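Prolyl endopeptidase (Myxococcus xanthus, PDB 2BKL) probably hydrolyses oligopeptides after proline, and also after alanine, as a serine peptidase of the S9A family. Local coordinates at residues A136-P141 / A147-I152; V108-N113 / V121-W126. All coordinates share one frame; numbering follows the deposited sequence.

Overall arrangement
Both contacts belong to the N-terminal beta-propeller of this peptidase, on the same side of the chain's centre, and illustrate how a blade is built and how it meets the next. Contact 2 closes before contact 1 opens, and their centres lie about 8 Å apart. Contact 1 is the hairpin of strands 134-141 and 148-153; contact 2 sets the end of strand 107-110, from the preceding four-stranded sheet, against strand 121-128. Because strand 121-128 is the sheet neighbour of strand 134-141, both contacts reach the same three-stranded antiparallel sheet, contact 2 through strand 121-128 alone. They also touch directly, Phe137 packing on Leu110, so apolar side chains pack the end of one sheet against the next.

Contact 1: residues A136-P141 / A147-I152; sequences AFAQKP and AVLHVI
A chi1 of 67° sets Phe137 CG between the backbone N and the carbonyl carbon, and the ring reaches over to His150. His150 CB meets one face of that ring, offset toward the rim, and lies 3.4 Å from Phe137 CZ. This is a CH-pi contact; the two rings themselves, with planes at 26°, are slid so far apart that they barely overlap. Ile152 CG2 adds an apolar touch at Phe137 CE1, 4.0 Å away. Gln139 extends on the same face of the sheet, its amide plane perpendicular to the imidazole, and a water joins the two: it donates to Gln139 OE1 at 2.9 Å and hydrogen-bonds His150 NE2 at 2.8 Å, lying in the plane of that ring. On the other face Ala138 CB packs against Ala147 CB and Leu149 CD2. Phe137 with His150 and Gln139 with Val148 are antiparallel hydrogen-bonded pairs, each joined by two backbone bonds. An alanine in place of Phe137 removes the ring and would probably leave His150 CB and Ile152 CG2 without their aromatic partner. The hairpin thus sets an apolar CH-pi contact beside a polar pair that water, not a direct bond, links.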
loop_
_atom_site.group_PDB
_atom_site.type_symbol
_atom_site.label_atom_id
_atom_site.label_comp_id
_atom_site.label_asym_id
_atom_site.label_seq_id
_atom_site.Cartn_x
_atom_site.Cartn_y
_atom_site.Cartn_z
ATOM N N ALA A 136 2.995 -22.801 -0.472
ATOM C CA ALA A 136 2.794 -22.216 -1.788
ATOM C C ALA A 136 3.230 -20.760 -1.713
ATOM O O ALA A 136 2.883 -20.057 -0.771
ATOM C CB ALA A 136 1.335 -22.322 -2.174
ATOM N N PHE A 137 3.994 -20.297 -2.687
ATOM C CA PHE A 137 4.612 -18.988 -2.608
ATOM C C PHE A 137 4.834 -18.401 -3.980
ATOM O O PHE A 137 4.937 -19.130 -4.965
ATOM C CB PHE A 137 5.922 -19.031 -1.832
ATOM C CG PHE A 137 7.005 -19.790 -2.512
ATOM C CD1 PHE A 137 7.092 -21.156 -2.349
ATOM C CD2 PHE A 137 7.955 -19.157 -3.290
ATOM C CE1 PHE A 137 8.070 -21.888 -2.965
ATOM C CE2 PHE A 137 8.950 -19.887 -3.888
ATOM C CZ PHE A 137 8.990 -21.271 -3.729
ATOM N N ALA A 138 4.925 -17.081 -4.051
ATOM C CA ALA A 138 5.167 -16.368 -5.303
ATOM C C ALA A 138 6.625 -15.968 -5.419
ATOM O O ALA A 138 7.246 -15.489 -4.452
ATOM C CB ALA A 138 4.319 -15.154 -5.375
ATOM N N GLN A 139 7.192 -16.156 -6.604
ATOM C CA GLN A 139 8.465 -15.526 -6.983
ATOM C C GLN A 139 8.169 -14.365 -7.914
ATOM O O GLN A 139 7.411 -14.527 -8.869
ATOM C CB GLN A 139 9.373 -16.490 -7.728
ATOM C CG GLN A 139 10.029 -17.571 -6.954
ATOM C CD GLN A 139 11.187 -18.147 -7.754
ATOM O OE1 GLN A 139 10.977 -18.679 -8.843
ATOM N NE2 GLN A 139 12.401 -17.990 -7.250
ATOM N N LYS A 140 8.782 -13.207 -7.658
ATOM C CA LYS A 140 8.469 -11.954 -8.364
ATOM C C LYS A 140 9.760 -11.300 -8.850
ATOM O O LYS A 140 10.500 -10.745 -8.034
ATOM C CB LYS A 140 7.751 -10.994 -7.422
ATOM C CG LYS A 140 6.444 -11.556 -6.860
ATOM C CD LYS A 140 5.502 -10.541 -6.249
ATOM C CE LYS A 140 6.179 -9.595 -5.326
ATOM N NZ LYS A 140 5.279 -8.443 -5.040
ATOM N N PRO A 141 10.061 -11.376 -10.145
ATOM C CA PRO A 141 11.199 -10.652 -10.702
ATOM C C PRO A 141 11.102 -9.175 -10.390
ATOM O O PRO A 141 10.012 -8.598 -10.537
ATOM C CB PRO A 141 11.088 -10.938 -12.202
ATOM C CG PRO A 141 10.471 -12.291 -12.246
ATOM C CD PRO A 141 9.422 -12.250 -11.143
ATOM N N ALA A 147 3.936 -12.439 -11.006
ATOM C CA ALA A 147 4.331 -13.490 -10.075
ATOM C C ALA A 147 4.098 -14.888 -10.655
ATOM O O ALA A 147 3.128 -15.120 -11.374
ATOM C CB ALA A 147 3.545 -13.361 -8.775
ATOM N N VAL A 148 4.961 -15.813 -10.265
ATOM C CA VAL A 148 4.782 -17.221 -10.560
ATOM C C VAL A 148 4.677 -17.969 -9.251
ATOM O O VAL A 148 5.521 -17.817 -8.370
ATOM C CB VAL A 148 5.977 -17.737 -11.415
ATOM C CG1 VAL A 148 5.898 -19.246 -11.674
ATOM C CG2 VAL A 148 6.080 -16.936 -12.711
ATOM N N LEU A 149 3.647 -18.810 -9.128
ATOM C CA LEU A 149 3.489 -19.633 -7.929
ATOM C C LEU A 149 4.312 -20.904 -7.993
ATOM O O LEU A 149 4.384 -21.561 -9.046
ATOM C CB LEU A 149 2.019 -20.001 -7.737
ATOM C CG LEU A 149 1.024 -18.833 -7.644
ATOM C CD1 LEU A 149 -0.383 -19.344 -7.518
ATOM C CD2 LEU A 149 1.427 -17.906 -6.461
ATOM N N HIS A 150 4.924 -21.236 -6.870
ATOM C CA HIS A 150 5.681 -22.453 -6.642
ATOM C C HIS A 150 5.221 -23.105 -5.361
ATOM O O HIS A 150 4.521 -22.488 -4.525
ATOM C CB HIS A 150 7.168 -22.106 -6.518
ATOM C CG HIS A 150 7.781 -21.663 -7.802
ATOM N ND1 HIS A 150 8.395 -22.542 -8.670
ATOM C CD2 HIS A 150 7.871 -20.439 -8.373
ATOM C CE1 HIS A 150 8.851 -21.870 -9.715
ATOM N NE2 HIS A 150 8.522 -20.600 -9.579
ATOM N N VAL A 151 5.609 -24.353 -5.162
ATOM C CA VAL A 151 5.351 -25.047 -3.919
ATOM C C VAL A 151 6.617 -25.713 -3.455
ATOM O O VAL A 151 7.313 -26.358 -4.259
ATOM C CB VAL A 151 4.222 -26.121 -4.078
ATOM C CG1 VAL A 151 3.985 -26.865 -2.758
ATOM C CG2 VAL A 151 2.949 -25.528 -4.604
ATOM N N ILE A 152 6.918 -25.595 -2.163
ATOM C CA ILE A 152 8.053 -26.249 -1.551
ATOM C C ILE A 152 7.570 -27.253 -0.526
ATOM O O ILE A 152 6.620 -26.982 0.229
ATOM C CB ILE A 152 9.045 -25.230 -0.914
ATOM C CG1 ILE A 152 10.273 -25.945 -0.367
ATOM C CG2 ILE A 152 8.362 -24.341 0.133
ATOM C CD1 ILE A 152 11.443 -25.026 0.009
HETATM O O HOH W 1 9.401 -18.493 -11.252
#

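Contact 2: residues V108-N113 / V121-W126; sequences VLLDPN and VSLGTW
Apolar packing joins Leu110 and Pro112 to Leu123, whose side chain faces both. Leu123 CD1 meets Leu110 CD1 at 4.1 Å, the two side chains crossing at about a right angle, while Pro112 CG rests against Leu123 CB at 4.0 Å. The first torsion of Leu123, 170°, turns CG opposite the backbone N and carries CD1 on to Leu110, leaving CB to the proline ring. Water supplies the polar link: one molecule donates to Pro112 O at 2.9 Å and to Val121 O at 2.8 Å, bridging two carbonyls that could not bond each other directly. Hydrogen bonds inside 108-113 probably help hold the turn that presents the proline. Asn113 ND2 gives a 2.8 Å bond to Asp111 OD1, on that oxygen's syn lone pair, and Asn113 N adds a weak one to the same atom. Leu109 and Leu110 form a classic beta bulge opposite Leu96 of strand 95-100. Around this small interface, Leu110 also packs on Phe137 of strand 134-141 and Ile152 of strand 148-153, so the end of strand 107-110, the last of its four-stranded sheet, lies against the next propeller blade, whose strand 121-128 pairs with strand 134-141.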
loop_
_atom_site.group_PDB
_atom_site.type_symbol
_atom_site.label_atom_id
_atom_site.label_comp_id
_atom_site.label_asym_id
_atom_site.label_seq_id
_atom_site.Cartn_x
_atom_site.Cartn_y
_atom_site.Cartn_z
ATOM N N VAL A 108 15.991 -22.523 7.752
ATOM C CA VAL A 108 15.670 -21.710 6.598
ATOM C C VAL A 108 14.829 -22.537 5.641
ATOM O O VAL A 108 15.168 -23.682 5.344
ATOM C CB VAL A 108 16.951 -21.282 5.857
ATOM C CG1 VAL A 108 16.608 -20.615 4.524
ATOM C CG2 VAL A 108 17.781 -20.368 6.709
ATOM N N LEU A 109 13.736 -21.958 5.160
ATOM C CA LEU A 109 12.847 -22.624 4.195
ATOM C C LEU A 109 12.977 -21.963 2.830
ATOM O O LEU A 109 13.218 -22.633 1.821
ATOM C CB LEU A 109 11.386 -22.519 4.638
ATOM C CG LEU A 109 10.385 -23.329 3.796
ATOM C CD1 LEU A 109 10.714 -24.809 3.720
ATOM C CD2 LEU A 109 8.997 -23.137 4.367
ATOM N N LEU A 110 12.841 -20.639 2.789
ATOM C CA LEU A 110 12.973 -19.889 1.546
ATOM C C LEU A 110 13.896 -18.707 1.794
ATOM O O LEU A 110 13.584 -17.837 2.596
ATOM C CB LEU A 110 11.639 -19.387 1.024
ATOM C CG LEU A 110 10.599 -20.408 0.597
ATOM C CD1 LEU A 110 9.261 -19.740 0.304
ATOM C CD2 LEU A 110 11.080 -21.250 -0.587
ATOM N N ASP A 111 15.006 -18.660 1.060
ATOM C CA ASP A 111 15.978 -17.576 1.160
ATOM C C ASP A 111 16.144 -16.895 -0.201
ATOM O O ASP A 111 16.926 -17.349 -1.053
ATOM C CB ASP A 111 17.311 -18.122 1.651
ATOM C CG ASP A 111 18.375 -17.041 1.795
ATOM O OD1 ASP A 111 18.078 -15.840 1.515
ATOM O OD2 ASP A 111 19.535 -17.325 2.179
ATOM N N PRO A 112 15.387 -15.839 -0.442
ATOM C CA PRO A 112 15.416 -15.180 -1.740
ATOM C C PRO A 112 16.753 -14.551 -2.060
ATOM O O PRO A 112 16.978 -14.259 -3.226
ATOM C CB PRO A 112 14.317 -14.112 -1.655
ATOM C CG PRO A 112 13.828 -14.134 -0.309
ATOM C CD PRO A 112 14.381 -15.249 0.468
ATOM N N ASN A 113 17.623 -14.335 -1.075
ATOM C CA ASN A 113 18.975 -13.870 -1.373
ATOM C C ASN A 113 19.732 -14.842 -2.274
ATOM O O ASN A 113 20.669 -14.429 -2.965
ATOM C CB ASN A 113 19.780 -13.623 -0.100
ATOM C CG ASN A 113 19.116 -12.607 0.830
ATOM O OD1 ASN A 113 19.139 -11.412 0.553
ATOM N ND2 ASN A 113 18.475 -13.079 1.899
ATOM N N VAL A 121 15.231 -11.226 -7.820
ATOM C CA VAL A 121 14.026 -12.044 -7.694
ATOM C C VAL A 121 13.617 -12.033 -6.229
ATOM O O VAL A 121 14.427 -12.330 -5.354
ATOM C CB VAL A 121 14.231 -13.495 -8.185
ATOM C CG1 VAL A 121 12.877 -14.270 -8.174
ATOM C CG2 VAL A 121 14.841 -13.492 -9.573
ATOM N N SER A 122 12.369 -11.683 -5.980
ATOM C CA SER A 122 11.847 -11.508 -4.634
ATOM C C SER A 122 10.765 -12.528 -4.278
ATOM O O SER A 122 10.117 -13.111 -5.118
ATOM C CB SER A 122 11.258 -10.115 -4.489
ATOM O OG SER A 122 12.296 -9.157 -4.525
ATOM N N LEU A 123 10.568 -12.685 -2.979
ATOM C CA LEU A 123 9.486 -13.470 -2.438
ATOM C C LEU A 123 8.250 -12.596 -2.319
ATOM O O LEU A 123 8.309 -11.491 -1.758
ATOM C CB LEU A 123 9.884 -14.026 -1.072
ATOM C CG LEU A 123 8.795 -14.687 -0.235
ATOM C CD1 LEU A 123 8.256 -15.946 -0.934
ATOM C CD2 LEU A 123 9.331 -15.017 1.130
ATOM N N GLY A 124 7.129 -13.067 -2.838
ATOM C CA GLY A 124 5.847 -12.417 -2.673
ATOM C C GLY A 124 5.012 -13.078 -1.586
ATOM O O GLY A 124 5.497 -13.399 -0.495
ATOM N N THR A 125 3.733 -13.271 -1.858
ATOM C CA THR A 125 2.847 -13.958 -0.939
ATOM C C THR A 125 3.306 -15.398 -0.646
ATOM O O THR A 125 3.883 -16.061 -1.520
ATOM C CB THR A 125 1.426 -13.998 -1.538
ATOM O OG1 THR A 125 0.475 -14.304 -0.510
ATOM C CG2 THR A 125 1.277 -15.128 -2.548
ATOM N N TRP A 126 3.064 -15.886 0.547
ATOM C CA TRP A 126 3.250 -17.280 0.859
ATOM C C TRP A 126 2.109 -17.777 1.738
ATOM O O TRP A 126 1.555 -17.015 2.539
ATOM C CB TRP A 126 4.626 -17.546 1.490
ATOM C CG TRP A 126 4.951 -16.688 2.665
ATOM C CD1 TRP A 126 5.541 -15.447 2.635
ATOM C CD2 TRP A 126 4.775 -17.011 4.056
ATOM N NE1 TRP A 126 5.704 -14.973 3.912
ATOM C CE2 TRP A 126 5.247 -15.909 4.801
ATOM C CE3 TRP A 126 4.269 -18.113 4.746
ATOM C CZ2 TRP A 126 5.216 -15.880 6.203
ATOM C CZ3 TRP A 126 4.228 -18.066 6.138
ATOM C CH2 TRP A 126 4.704 -16.964 6.840
HETATM O O HOH W 2 17.161 -12.691 -5.650
#